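Bifunctional autolysin (Staphylococcus aureus subsp. aureus Mu50, PDB 6FXO) hydrolyses bacterial peptidoglycan as an autolysin, its glycoside hydrolase family 73 domain probably cleaving the glycan strands as an N-acetylglucosaminidase. Local coordinates at residues 147-152 and 180-185; 92-97 and 171-176; 161-164 and 168-171; 190-195 and 206-211. One frame throughout, in Å; residues are numbered along the deposited sequence.

Interaction 1 (147-152 and 180-185); sequences FGIAAY and AKFIGN
The F147 ring carries the I183 side chain over one face. I183 CG1 lies 3.3 Å above the F147 ring plane, displaced toward the CD2-CE2 rim, so the approach is a CH-pi contact. The same branch extends to I183 CD1, which is 3.4 Å from F147 CD2. I183 holds CG1 anti to its carbonyl carbon and beside its backbone N (chi1 -45°), and this carries the longer arm of the isoleucine to the ring. F147 also touches backbone: its CD1 comes within 4.0 Å of A180 N, an oblique approach. The second ring is F182. K181 CG of the same segment lies on one of its faces, well off centre. I149 meets F182 obliquely, with CD1 of I149 3.6 Å from CD1 of F182. I149 CD1 also rests against the F182 CB, and the two side chains cross at about a right angle. A type I beta turn from A180 to I183 presents F182 to I149 and I183 to F147, with the backbone bond from I183 N to A180 O closing it. The side-chain contacts are all apolar. They join the loop before helix 158-166 to the turn that follows helix 172-180. F147 and I183 both reach L109 on helix 106-116. A180 packs on A98 of helix 92-102, while I149 and F182 both lie against Y163 of helix 158-166.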
loop_
_atom_site.group_PDB
_atom_site.type_symbol
_atom_site.label_atom_id
_atom_site.label_comp_id
_atom_site.label_asym_id
_atom_site.label_seq_id
_atom_site.Cartn_x
_atom_site.Cartn_y
_atom_site.Cartn_z
ATOM N N PHE A 147 -13.170 2.523 4.070
ATOM C CA PHE A 147 -11.810 2.403 4.600
ATOM C C PHE A 147 -11.558 1.824 6.013
ATOM O O PHE A 147 -10.438 1.915 6.501
ATOM C CB PHE A 147 -11.055 3.737 4.455
ATOM C CG PHE A 147 -10.502 3.982 3.073
ATOM C CD1 PHE A 147 -11.114 4.871 2.215
ATOM C CD2 PHE A 147 -9.375 3.304 2.624
ATOM C CE1 PHE A 147 -10.617 5.082 0.935
ATOM C CE2 PHE A 147 -8.887 3.516 1.357
ATOM C CZ PHE A 147 -9.506 4.400 0.510
ATOM N N GLY A 148 -12.574 1.262 6.666
ATOM C CA GLY A 148 -12.400 0.707 7.981
ATOM C C GLY A 148 -12.151 1.799 8.989
ATOM O O GLY A 148 -11.599 1.496 10.040
ATOM N N ILE A 149 -12.589 3.069 8.696
ATOM C CA ILE A 149 -12.332 4.124 9.676
ATOM C C ILE A 149 -12.973 3.824 11.022
ATOM O O ILE A 149 -14.148 3.462 11.088
ATOM C CB ILE A 149 -12.868 5.472 9.125
ATOM C CG1 ILE A 149 -12.344 5.735 7.707
ATOM C CG2 ILE A 149 -12.505 6.613 10.069
ATOM C CD1 ILE A 149 -10.837 5.853 7.606
ATOM N N ALA A 150 -12.178 4.021 12.099
ATOM C CA ALA A 150 -12.612 3.790 13.473
ATOM C C ALA A 150 -13.279 2.418 13.644
ATOM O O ALA A 150 -14.208 2.281 14.435
ATOM C CB ALA A 150 -13.560 4.902 13.912
ATOM N N ALA A 151 -12.787 1.406 12.911
ATOM C CA ALA A 151 -13.344 0.054 12.986
ATOM C C ALA A 151 -12.509 -1.046 13.651
ATOM O O ALA A 151 -12.915 -2.206 13.628
ATOM C CB ALA A 151 -13.766 -0.401 11.596
ATOM N N TYR A 152 -11.363 -0.701 14.238
ATOM C CA TYR A 152 -10.521 -1.702 14.888
ATOM C C TYR A 152 -10.455 -1.465 16.396
ATOM O O TYR A 152 -9.363 -1.295 16.941
ATOM C CB TYR A 152 -9.094 -1.651 14.286
ATOM C CG TYR A 152 -8.980 -1.984 12.809
ATOM C CD1 TYR A 152 -9.211 -1.022 11.834
ATOM C CD2 TYR A 152 -8.607 -3.254 12.391
ATOM C CE1 TYR A 152 -9.071 -1.313 10.483
ATOM C CE2 TYR A 152 -8.461 -3.556 11.041
ATOM C CZ TYR A 152 -8.697 -2.583 10.089
ATOM O OH TYR A 152 -8.558 -2.878 8.753
ATOM N N ALA A 180 -10.716 8.812 2.349
ATOM C CA ALA A 180 -9.393 8.971 1.797
ATOM C C ALA A 180 -8.361 9.762 2.513
ATOM O O ALA A 180 -7.215 9.341 2.457
ATOM C CB ALA A 180 -9.484 9.419 0.355
ATOM N N LYS A 181 -8.731 10.826 3.258
ATOM C CA LYS A 181 -7.693 11.581 3.934
ATOM C C LYS A 181 -6.897 10.722 4.883
ATOM O O LYS A 181 -5.710 10.951 5.045
ATOM C CB LYS A 181 -8.299 12.788 4.680
ATOM C CG LYS A 181 -8.704 12.530 6.127
ATOM N N PHE A 182 -7.538 9.714 5.464
ATOM C CA PHE A 182 -6.895 8.815 6.405
ATOM C C PHE A 182 -5.793 7.894 5.922
ATOM O O PHE A 182 -4.938 7.495 6.716
ATOM C CB PHE A 182 -7.949 8.030 7.181
ATOM C CG PHE A 182 -8.603 8.878 8.245
ATOM C CD1 PHE A 182 -9.915 9.282 8.118
ATOM C CD2 PHE A 182 -7.896 9.273 9.367
ATOM C CE1 PHE A 182 -10.513 10.069 9.095
ATOM C CE2 PHE A 182 -8.494 10.060 10.340
ATOM C CZ PHE A 182 -9.797 10.452 10.199
ATOM N N ILE A 183 -5.809 7.567 4.633
ATOM C CA ILE A 183 -4.805 6.679 4.042
ATOM C C ILE A 183 -3.470 7.326 3.676
ATOM O O ILE A 183 -3.410 8.333 2.958
ATOM C CB ILE A 183 -5.437 5.978 2.827
ATOM C CG1 ILE A 183 -6.852 5.485 3.190
ATOM C CG2 ILE A 183 -4.535 4.843 2.327
ATOM C CD1 ILE A 183 -6.967 4.690 4.512
ATOM N N GLY A 184 -2.400 6.704 4.166
ATOM C CA GLY A 184 -1.051 7.171 3.928
ATOM C C GLY A 184 -0.540 8.300 4.803
ATOM O O GLY A 184 0.579 8.742 4.572
ATOM N N ASN A 185 -1.303 8.788 5.818
ATOM C CA ASN A 185 -0.723 9.883 6.604
ATOM C C ASN A 185 0.422 9.383 7.414
ATOM O O ASN A 185 1.515 9.947 7.414
ATOM C CB ASN A 185 -1.715 10.482 7.588
ATOM C CG ASN A 185 -2.847 11.224 6.974
ATOM O OD1 ASN A 185 -2.712 12.404 6.635
ATOM N ND2 ASN A 185 -4.006 10.621 6.832
#

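Interaction 2 (92-97 and 171-176); sequences GAAFNK and TVSKAI
F95 and I176 meet at about a right angle, with the isoleucine set over the flat of the ring. I176 CG2 lies 4.1 Å above the F95 ring plane and over its centre, a face-on CH-pi contact. The CG1 branch runs out on the same side of the ring, past the rim, and its CD1 is 3.7 Å from F95 CE2. One methyl thus covers the centre of the face and the other lies off the CE2 edge. The torsions fit this. CG1 stands beside the backbone N (chi1 -72°) and anti to the carbonyl carbon, which leaves CG2 anti to N.

A94 CB meets S173, and more loosely I176 CG2. It points at the other helix and lies 3.5 Å from S173 OG and 3.8 Å from S173 CB. I176 CG2 also sits 3.8 Å from A94 O, so one methyl covers both the ring and the helix backbone. The small A94 probably helps the backbones approach: A94 CA and S173 CA are 5.3 Å apart. The axes of the helical segments 92-97 and 172-176 approach to 9.0 Å and run nearly parallel, 21° apart.

F95 is wedged further by L109, I110 and A113 of helix 106-116 and by L82 of helix 75-82. I176 also touches Q91 and V146. The contact thus belongs to the helical core of the family 73 domain. S173 OG gives A94 a carbon contact and no polar bond. Cohesion here rests on apolar burial and shape. I176 and A94 bury the most surface, and no directional bond fixes the pairing.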
loop_
_atom_site.group_PDB
_atom_site.type_symbol
_atom_site.label_atom_id
_atom_site.label_comp_id
_atom_site.label_asym_id
_atom_site.label_seq_id
_atom_site.Cartn_x
_atom_site.Cartn_y
_atom_site.Cartn_z
ATOM N N GLY A 92 -14.629 5.800 -10.170
ATOM C CA GLY A 92 -13.183 5.806 -10.230
ATOM C C GLY A 92 -12.862 7.289 -10.189
ATOM O O GLY A 92 -11.733 7.716 -9.981
ATOM N N ALA A 93 -13.922 8.069 -10.402
ATOM C CA ALA A 93 -13.920 9.492 -10.420
ATOM C C ALA A 93 -13.821 9.937 -9.021
ATOM O O ALA A 93 -13.066 10.857 -8.728
ATOM C CB ALA A 93 -15.223 9.980 -11.019
ATOM N N ALA A 94 -14.597 9.300 -8.142
ATOM C CA ALA A 94 -14.499 9.736 -6.759
ATOM C C ALA A 94 -13.097 9.409 -6.293
ATOM O O ALA A 94 -12.512 10.114 -5.467
ATOM C CB ALA A 94 -15.517 9.007 -5.905
ATOM N N PHE A 95 -12.556 8.326 -6.848
ATOM C CA PHE A 95 -11.218 7.908 -6.492
ATOM C C PHE A 95 -10.143 8.781 -7.067
ATOM O O PHE A 95 -9.186 9.086 -6.366
ATOM C CB PHE A 95 -10.933 6.427 -6.871
ATOM C CG PHE A 95 -11.252 5.383 -5.817
ATOM C CD1 PHE A 95 -10.470 5.253 -4.671
ATOM C CD2 PHE A 95 -12.348 4.552 -5.956
ATOM C CE1 PHE A 95 -10.794 4.333 -3.688
ATOM C CE2 PHE A 95 -12.664 3.622 -4.974
ATOM C CZ PHE A 95 -11.889 3.521 -3.851
ATOM N N ASN A 96 -10.302 9.233 -8.344
ATOM C CA ASN A 96 -9.237 10.063 -8.862
ATOM C C ASN A 96 -9.191 11.321 -8.056
ATOM O O ASN A 96 -8.151 11.952 -7.835
ATOM C CB ASN A 96 -9.505 10.342 -10.328
ATOM C CG ASN A 96 -8.266 10.696 -11.088
ATOM O OD1 ASN A 96 -8.017 11.893 -11.272
ATOM N ND2 ASN A 96 -7.429 9.718 -11.540
ATOM N N LYS A 97 -10.332 11.642 -7.571
ATOM C CA LYS A 97 -10.530 12.834 -6.755
ATOM C C LYS A 97 -9.816 12.691 -5.444
ATOM O O LYS A 97 -9.114 13.623 -5.055
ATOM C CB LYS A 97 -12.032 13.097 -6.516
ATOM C CG LYS A 97 -12.408 14.570 -6.304
ATOM C CD LYS A 97 -13.608 14.733 -5.341
ATOM C CE LYS A 97 -14.059 16.174 -5.171
ATOM N NZ LYS A 97 -15.092 16.349 -4.096
ATOM N N THR A 171 -23.466 8.394 0.882
ATOM C CA THR A 171 -23.354 7.817 -0.454
ATOM C C THR A 171 -21.944 7.288 -0.655
ATOM O O THR A 171 -21.018 7.731 0.019
ATOM C CB THR A 171 -23.664 8.882 -1.512
ATOM O OG1 THR A 171 -24.762 9.679 -1.068
ATOM C CG2 THR A 171 -23.998 8.272 -2.860
ATOM N N VAL A 172 -21.780 6.361 -1.601
ATOM C CA VAL A 172 -20.457 5.796 -1.854
ATOM C C VAL A 172 -19.349 6.738 -2.339
ATOM O O VAL A 172 -18.208 6.573 -1.915
ATOM C CB VAL A 172 -20.604 4.587 -2.803
ATOM C CG1 VAL A 172 -19.288 3.822 -2.903
ATOM C CG2 VAL A 172 -21.728 3.671 -2.334
ATOM N N SER A 173 -19.660 7.725 -3.202
ATOM C CA SER A 173 -18.584 8.608 -3.648
ATOM C C SER A 173 -18.050 9.401 -2.480
ATOM O O SER A 173 -16.874 9.751 -2.427
ATOM C CB SER A 173 -19.084 9.553 -4.738
ATOM O OG SER A 173 -18.313 10.741 -4.814
ATOM N N LYS A 174 -18.950 9.661 -1.546
ATOM C CA LYS A 174 -18.743 10.404 -0.311
ATOM C C LYS A 174 -17.917 9.630 0.705
ATOM O O LYS A 174 -17.007 10.213 1.292
ATOM C CB LYS A 174 -20.100 10.807 0.315
ATOM C CG LYS A 174 -20.819 11.970 -0.384
ATOM C CD LYS A 174 -22.247 12.215 0.169
ATOM C CE LYS A 174 -22.936 13.408 -0.475
ATOM N NZ LYS A 174 -24.325 13.638 0.031
ATOM N N ALA A 175 -18.224 8.326 0.939
ATOM C CA ALA A 175 -17.408 7.623 1.909
ATOM C C ALA A 175 -15.993 7.606 1.376
ATOM O O ALA A 175 -15.022 7.676 2.129
ATOM C CB ALA A 175 -17.917 6.208 2.104
ATOM N N ILE A 176 -15.876 7.520 0.054
ATOM C CA ILE A 176 -14.553 7.510 -0.528
ATOM C C ILE A 176 -13.815 8.830 -0.323
ATOM O O ILE A 176 -12.615 8.818 -0.020
ATOM C CB ILE A 176 -14.700 7.221 -2.040
ATOM C CG1 ILE A 176 -15.087 5.784 -2.233
ATOM C CG2 ILE A 176 -13.417 7.589 -2.813
ATOM C CD1 ILE A 176 -15.613 5.365 -3.638
#

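Interaction 3 (161-164 and 168-171); sequences IKYA and GWDT
W169 lays its indole against A164 and reaches the Y163 ring with the far end of its six-membered ring. W169 CE3 is 3.3 Å from A164 CA and 3.4 Å from A164 CB, so the helix backbone and the methyl both bear on the indole. Further out, W169 CH2 lies 3.6 Å from Y163 CD2. The two rings are inclined at 36° and their centres are 5.5 Å apart, an oblique pairing. Y163 swings its ring there with CG anti to the backbone N (chi1 -162°). One backbone bond completes the contact: W169 N donates to A164 O over 3.0 Å, approaching in the carbonyl plane at a C=O angle of 160°. G168, at positive phi, turns the chain just before it. W169 is itself the centre of an inverse gamma turn, closed by D170 N and G168 O. The arrangement folds the chain back as it leaves helix 158-166. Next, D170 pairs with K174 of helix 172-180, while T171 occupies the N-cap position of that helix. W169 also bonds by its backbone to H144, and Y163 packs on A150 in the loop before its own helix.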
loop_
_atom_site.group_PDB
_atom_site.type_symbol
_atom_site.label_atom_id
_atom_site.label_comp_id
_atom_site.label_asym_id
_atom_site.label_seq_id
_atom_site.Cartn_x
_atom_site.Cartn_y
_atom_site.Cartn_z
ATOM N N ILE A 161 -20.219 2.495 11.479
ATOM C CA ILE A 161 -21.386 3.050 10.799
ATOM C C ILE A 161 -21.651 4.428 11.372
ATOM O O ILE A 161 -22.103 5.342 10.687
ATOM C CB ILE A 161 -22.595 2.094 10.993
ATOM C CG1 ILE A 161 -22.455 0.855 10.090
ATOM C CG2 ILE A 161 -23.917 2.816 10.750
ATOM C CD1 ILE A 161 -22.538 1.145 8.592
ATOM N N LYS A 162 -21.334 4.540 12.656
ATOM C CA LYS A 162 -21.463 5.716 13.507
ATOM C C LYS A 162 -20.571 6.865 13.077
ATOM O O LYS A 162 -20.944 8.028 13.219
ATOM C CB LYS A 162 -21.088 5.301 14.943
ATOM C CG LYS A 162 -21.784 6.021 16.089
ATOM C CD LYS A 162 -21.196 5.517 17.418
ATOM C CE LYS A 162 -21.775 6.158 18.656
ATOM N NZ LYS A 162 -21.124 5.646 19.898
ATOM N N TYR A 163 -19.395 6.530 12.546
ATOM C CA TYR A 163 -18.447 7.538 12.101
ATOM C C TYR A 163 -18.913 8.054 10.782
ATOM O O TYR A 163 -18.932 9.258 10.531
ATOM C CB TYR A 163 -17.058 6.916 11.967
ATOM C CG TYR A 163 -15.947 7.935 11.927
ATOM C CD1 TYR A 163 -15.114 8.124 13.017
ATOM C CD2 TYR A 163 -15.717 8.700 10.794
ATOM C CE1 TYR A 163 -14.075 9.045 12.980
ATOM C CE2 TYR A 163 -14.686 9.625 10.744
ATOM C CZ TYR A 163 -13.864 9.795 11.840
ATOM O OH TYR A 163 -12.837 10.705 11.787
ATOM N N ALA A 164 -19.289 7.115 9.933
ATOM C CA ALA A 164 -19.774 7.423 8.610
ATOM C C ALA A 164 -21.038 8.224 8.690
ATOM O O ALA A 164 -21.269 9.083 7.845
ATOM C CB ALA A 164 -20.026 6.142 7.847
ATOM N N GLY A 168 -21.469 12.542 7.249
ATOM C CA GLY A 168 -22.275 12.625 6.051
ATOM C C GLY A 168 -21.962 11.632 4.947
ATOM O O GLY A 168 -22.334 11.906 3.812
ATOM N N TRP A 169 -21.290 10.477 5.235
ATOM C CA TRP A 169 -21.005 9.533 4.163
ATOM C C TRP A 169 -22.224 8.698 3.837
ATOM O O TRP A 169 -22.232 7.483 3.948
ATOM C CB TRP A 169 -19.777 8.652 4.491
ATOM C CG TRP A 169 -18.485 9.368 4.946
ATOM C CD1 TRP A 169 -18.066 10.638 4.640
ATOM C CD2 TRP A 169 -17.453 8.800 5.765
ATOM N NE1 TRP A 169 -16.853 10.885 5.219
ATOM C CE2 TRP A 169 -16.449 9.773 5.913
ATOM C CE3 TRP A 169 -17.280 7.560 6.387
ATOM C CZ2 TRP A 169 -15.288 9.548 6.658
ATOM C CZ3 TRP A 169 -16.136 7.336 7.122
ATOM C CH2 TRP A 169 -15.156 8.319 7.252
ATOM N N ASP A 170 -23.253 9.397 3.398
ATOM C CA ASP A 170 -24.557 8.857 3.011
ATOM C C ASP A 170 -24.551 8.202 1.635
ATOM O O ASP A 170 -25.512 7.528 1.265
ATOM C CB ASP A 170 -25.648 9.950 3.090
ATOM C CG ASP A 170 -25.390 11.196 2.260
ATOM O OD1 ASP A 170 -24.831 12.170 2.808
ATOM O OD2 ASP A 170 -25.757 11.203 1.070
ATOM N N THR A 171 -23.466 8.394 0.882
ATOM C CA THR A 171 -23.354 7.817 -0.454
ATOM C C THR A 171 -21.944 7.288 -0.655
ATOM O O THR A 171 -21.018 7.731 0.019
ATOM C CB THR A 171 -23.664 8.882 -1.512
ATOM O OG1 THR A 171 -24.762 9.679 -1.068
ATOM C CG2 THR A 171 -23.998 8.272 -2.860
#

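Interaction 4 (190-195 and 206-211)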
loop_
_atom_site.group_PDB
_atom_site.type_symbol
_atom_site.label_atom_id
_atom_site.label_comp_id
_atom_site.label_asym_id
_atom_site.label_seq_id
_atom_site.Cartn_x
_atom_site.Cartn_y
_atom_site.Cartn_z
ATOM N N ALA A 190 5.054 10.435 6.111
ATOM C CA ALA A 190 6.111 10.565 7.115
ATOM C C ALA A 190 7.400 10.150 6.443
ATOM O O ALA A 190 8.410 9.855 7.073
ATOM C CB ALA A 190 5.829 9.651 8.292
ATOM N N GLY A 191 7.331 10.123 5.139
ATOM C CA GLY A 191 8.471 9.745 4.300
ATOM C C GLY A 191 8.624 8.302 3.831
ATOM O O GLY A 191 9.505 8.000 3.000
ATOM N N GLN A 192 7.817 7.369 4.341
ATOM C CA GLN A 192 8.047 6.033 3.811
ATOM C C GLN A 192 7.100 5.880 2.633
ATOM O O GLN A 192 6.025 5.301 2.782
ATOM C CB GLN A 192 7.845 5.032 4.929
ATOM C CG GLN A 192 9.093 5.039 5.793
ATOM C CD GLN A 192 8.923 4.371 7.130
ATOM O OE1 GLN A 192 8.493 5.009 8.103
ATOM N NE2 GLN A 192 9.296 3.081 7.209
ATOM N N ASN A 193 7.508 6.446 1.471
ATOM C CA ASN A 193 6.689 6.398 0.261
ATOM C C ASN A 193 6.723 5.241 -0.716
ATOM O O ASN A 193 6.185 5.385 -1.803
ATOM C CB ASN A 193 6.733 7.704 -0.523
ATOM C CG ASN A 193 8.046 8.404 -0.630
ATOM O OD1 ASN A 193 9.055 7.820 -1.023
ATOM N ND2 ASN A 193 8.096 9.725 -0.457
ATOM N N THR A 194 7.395 4.155 -0.397
ATOM C CA THR A 194 7.427 3.031 -1.312
ATOM C C THR A 194 7.343 1.880 -0.394
ATOM O O THR A 194 7.780 2.012 0.749
ATOM C CB THR A 194 8.752 2.898 -2.030
ATOM O OG1 THR A 194 9.785 2.976 -1.036
ATOM C CG2 THR A 194 8.923 3.902 -3.109
ATOM N N LEU A 195 6.857 0.755 -0.877
ATOM C CA LEU A 195 6.776 -0.392 0.037
ATOM C C LEU A 195 8.188 -0.807 0.637
ATOM O O LEU A 195 8.226 -1.390 1.669
ATOM C CB LEU A 195 6.097 -1.650 -0.602
ATOM C CG LEU A 195 4.753 -1.438 -1.391
ATOM C CD1 LEU A 195 4.500 -2.524 -2.345
ATOM C CD2 LEU A 195 3.567 -1.235 -0.475
ATOM N N GLY A 206 15.795 0.160 10.887
ATOM C CA GLY A 206 15.375 -0.422 12.134
ATOM C C GLY A 206 14.345 0.479 12.779
ATOM O O GLY A 206 13.850 0.152 13.850
ATOM N N THR A 207 13.986 1.597 12.098
ATOM C CA THR A 207 13.019 2.530 12.631
ATOM C C THR A 207 11.759 2.613 11.816
ATOM O O THR A 207 11.769 2.491 10.602
ATOM C CB THR A 207 13.682 3.902 12.815
ATOM O OG1 THR A 207 14.844 3.741 13.636
ATOM C CG2 THR A 207 12.747 4.919 13.444
ATOM N N HIS A 208 10.667 2.778 12.530
ATOM C CA HIS A 208 9.317 2.885 12.014
ATOM C C HIS A 208 8.904 1.866 10.945
ATOM O O HIS A 208 8.106 2.174 10.051
ATOM C CB HIS A 208 9.011 4.321 11.560
ATOM C CG HIS A 208 7.581 4.666 11.790
ATOM N ND1 HIS A 208 6.706 4.873 10.743
ATOM C CD2 HIS A 208 6.838 4.656 12.928
ATOM C CE1 HIS A 208 5.472 4.973 11.239
ATOM N NE2 HIS A 208 5.528 4.847 12.557
ATOM N N GLN A 209 9.459 0.656 11.020
ATOM C CA GLN A 209 9.106 -0.352 10.038
ATOM C C GLN A 209 7.723 -0.990 10.158
ATOM O O GLN A 209 7.240 -1.278 11.243
ATOM C CB GLN A 209 10.206 -1.401 9.930
ATOM C CG GLN A 209 11.569 -0.747 9.824
ATOM C CD GLN A 209 12.647 -1.795 9.704
ATOM O OE1 GLN A 209 12.563 -2.896 10.263
ATOM N NE2 GLN A 209 13.678 -1.475 9.010
ATOM N N TYR A 210 7.112 -1.228 9.007
ATOM C CA TYR A 210 5.801 -1.829 8.953
ATOM C C TYR A 210 5.564 -3.277 9.416
ATOM O O TYR A 210 4.468 -3.510 9.852
ATOM C CB TYR A 210 5.234 -1.675 7.536
ATOM C CG TYR A 210 3.733 -1.516 7.478
ATOM C CD1 TYR A 210 2.897 -2.625 7.421
ATOM C CD2 TYR A 210 3.146 -0.262 7.437
ATOM C CE1 TYR A 210 1.530 -2.484 7.321
ATOM C CE2 TYR A 210 1.766 -0.113 7.342
ATOM C CZ TYR A 210 0.962 -1.231 7.288
ATOM O OH TYR A 210 -0.408 -1.128 7.198
ATOM N N ALA A 211 6.534 -4.235 9.339
ATOM C CA ALA A 211 6.242 -5.585 9.787
ATOM C C ALA A 211 7.511 -6.390 9.866
ATOM O O ALA A 211 8.522 -6.008 9.279
ATOM C CB ALA A 211 5.268 -6.261 8.829
#
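Q192 reaches across to H208 with its terminal amide. Its CB points toward the 206-211 segment. CG stands beside the backbone N and anti to the carbonyl carbon (chi1 -79°), and the chain runs extended from there to CD. CD comes 3.7 Å from H208 O. At the tip the amide splits its two ends between side chain and backbone of the same residue. OE1 accepts from H208 ND1 at 3.2 Å. Q192 OE1 lies in the plane of the imidazole, at its edge, while the amide plane is turned 66° from the ring. OE1 also rests 3.6 Å from H208 CB. Q192 is the centre of an inverse gamma turn, closed by a weak bond from N193 N to G191 O; T194 then caps helix 195-200 through its OG1 and K197 N. This puts the glutamine in the bend that leads into the helix, facing the loop that follows it. The other end of the amide, NE2, donates to H208 O over 3.2 Å. H208 O lies close to the amide plane, but NE2 stands well above the carbonyl plane of H208. NE2 also bonds to K197 O; these two grips, with ND1 on OE1, would fix the amide's rotation. Beyond its bond to Q192, the H208 ring stacks on Y187, and Y187 also meets Y210 edge-to-face.

From the N terminus, segment 92-97 comes first and waits 73 residues for 171-176, so interaction 2 closes the longest loop. Interaction 1 starts within that loop, at 147-152, and ends past it at 180-185; the two therefore cross. Interaction 3 closes a short turn between helices 158-166 and 172-180. It falls within the span of interaction 1 and shares T171 with interaction 2. W169 bridges these neighbours, touching I149 on one hand and K174 and A175 on the other. Interaction 4 follows in series and joins the loops flanking helix 195-200. Its centre is about 27 Å from that of interaction 2, on the opposite side of the chain's centre.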